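Local coordinates for uncharacterized protein (Ruminococcus gnavus, PDB 4QAN), which is of unknown function but adopts a cystatin-like fold, as a divergent member of the NTF2-like superfamily, and can bind a metal ion, at residues A[227-230]-A[231-234]. Residues are numbered along the deposited sequence; the frame is centred on the assembly and turned at random.
Sequences QFIY and AIEK
Gln227 O accepts a hydrogen bond from Ala231 N at 2.9 Å, and the N-H...O angle of 161° makes it close to straight. Equivalent i to i+4 bonds run from Ile232 N to Phe228 O and from Glu233 N to Ile229 O; the bond of Lys234 N to Tyr230 O is more bent than these, and Lys234 N also makes a weak bond to Ala231 O. This is the alpha-helical pattern within helix 221-234. Lys234 CG lies over one face of Tyr230, offset toward the rim and 3.7 Å from the ring centroid, a CH-pi contact. With CG of Tyr230 anti to the backbone N (chi1 177°), the ring swings toward the C-terminal end of the helix, where the lysine chain, bent at chi2 and chi3, runs on past CE1 and CZ toward OH. The Glu233 carboxylate, its plane 78° from that of the Tyr230 ring, brings OE1 within 3.6 Å of Tyr230 CD1 and OE2 within 3.6 Å of Ile229 CG2. An alanine at Glu233 would probably leave Tyr230 CD1 and the Ile229 CG2 methyl without this neighbour. On the buried side, Ile232 CD1 sits over a face of Phe228, 3.8 Å from CZ; Tyr263 and Met270 of helix 254-275 also touch the Phe228 side chain. The pattern is consistent with an amphipathic stretch: Phe228, Ala231 and Ile232 meet neighbouring helices, while Tyr230 and Lys234 are exposed.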
loop_
_atom_site.group_PDB
_atom_site.type_symbol
_atom_site.label_atom_id
_atom_site.label_comp_id
_atom_site.label_asym_id
_atom_site.label_seq_id
_atom_site.Cartn_x
_atom_site.Cartn_y
_atom_site.Cartn_z
ATOM N N GLN A 227 -22.437 -2.482 -3.687
ATOM C CA GLN A 227 -22.019 -2.177 -2.328
ATOM C C GLN A 227 -20.593 -1.737 -2.257
ATOM O O GLN A 227 -20.247 -0.997 -1.356
ATOM C CB GLN A 227 -22.242 -3.347 -1.369
ATOM C CG GLN A 227 -23.676 -3.498 -0.880
ATOM C CD GLN A 227 -24.168 -2.259 -0.148
ATOM O OE1 GLN A 227 -25.047 -1.565 -0.640
ATOM N NE2 GLN A 227 -23.584 -1.970 1.031
ATOM N N PHE A 228 -19.764 -2.237 -3.175
ATOM C CA PHE A 228 -18.397 -1.752 -3.381
ATOM C C PHE A 228 -18.386 -0.249 -3.683
ATOM O O PHE A 228 -17.702 0.524 -3.013
ATOM C CB PHE A 228 -17.772 -2.559 -4.524
ATOM C CG PHE A 228 -16.438 -2.043 -5.019
ATOM C CD1 PHE A 228 -15.283 -2.231 -4.276
ATOM C CD2 PHE A 228 -16.330 -1.446 -6.267
ATOM C CE1 PHE A 228 -14.056 -1.801 -4.754
ATOM C CE2 PHE A 228 -15.100 -1.019 -6.746
ATOM C CZ PHE A 228 -13.963 -1.192 -5.977
ATOM N N ILE A 229 -19.193 0.175 -4.651
ATOM C CA ILE A 229 -19.342 1.603 -4.951
ATOM C C ILE A 229 -19.952 2.406 -3.793
ATOM O O ILE A 229 -19.576 3.546 -3.567
ATOM C CB ILE A 229 -20.119 1.808 -6.275
ATOM C CG1 ILE A 229 -19.308 1.210 -7.446
ATOM C CG2 ILE A 229 -20.456 3.275 -6.515
ATOM C CD1 ILE A 229 -17.898 1.748 -7.613
ATOM N N TYR A 230 -20.862 1.814 -3.036
ATOM C CA TYR A 230 -21.430 2.489 -1.880
ATOM C C TYR A 230 -20.348 2.735 -0.825
ATOM O O TYR A 230 -20.300 3.809 -0.214
ATOM C CB TYR A 230 -22.571 1.669 -1.269
ATOM C CG TYR A 230 -23.182 2.277 -0.004
ATOM C CD1 TYR A 230 -23.948 3.436 -0.069
ATOM C CD2 TYR A 230 -22.982 1.686 1.257
ATOM C CE1 TYR A 230 -24.506 3.995 1.076
ATOM C CE2 TYR A 230 -23.531 2.234 2.415
ATOM C CZ TYR A 230 -24.297 3.382 2.321
ATOM O OH TYR A 230 -24.854 3.930 3.448
ATOM N N ALA A 231 -19.503 1.737 -0.598
ATOM C CA ALA A 231 -18.346 1.901 0.294
ATOM C C ALA A 231 -17.444 3.091 -0.102
ATOM O O ALA A 231 -17.015 3.895 0.743
ATOM C CB ALA A 231 -17.534 0.617 0.329
ATOM N N ILE A 232 -17.168 3.195 -1.394
ATOM C CA ILE A 232 -16.386 4.306 -1.945
ATOM C C ILE A 232 -17.075 5.651 -1.683
ATOM O O ILE A 232 -16.437 6.601 -1.201
ATOM C CB ILE A 232 -16.101 4.069 -3.449
ATOM C CG1 ILE A 232 -15.052 2.942 -3.572
ATOM C CG2 ILE A 232 -15.599 5.341 -4.127
ATOM C CD1 ILE A 232 -14.805 2.397 -4.964
ATOM N N GLU A 233 -18.384 5.702 -1.932
ATOM C CA GLU A 233 -19.186 6.904 -1.690
ATOM C C GLU A 233 -19.121 7.357 -0.238
ATOM O O GLU A 233 -19.115 8.564 0.027
ATOM C CB GLU A 233 -20.645 6.658 -2.067
ATOM C CG GLU A 233 -20.890 6.377 -3.548
ATOM C CD GLU A 233 -22.269 5.817 -3.816
ATOM O OE1 GLU A 233 -22.967 5.476 -2.844
ATOM O OE2 GLU A 233 -22.667 5.717 -5.001
ATOM N N LYS A 234 -19.083 6.394 0.691
ATOM C CA LYS A 234 -19.121 6.675 2.129
ATOM C C LYS A 234 -17.747 6.767 2.793
ATOM O O LYS A 234 -17.652 7.036 3.996
ATOM C CB LYS A 234 -19.930 5.596 2.860
ATOM C CG LYS A 234 -21.333 5.370 2.303
ATOM C CD LYS A 234 -22.248 6.562 2.468
ATOM C CE LYS A 234 -22.642 6.733 3.925
ATOM N NZ LYS A 234 -23.970 7.365 4.031
#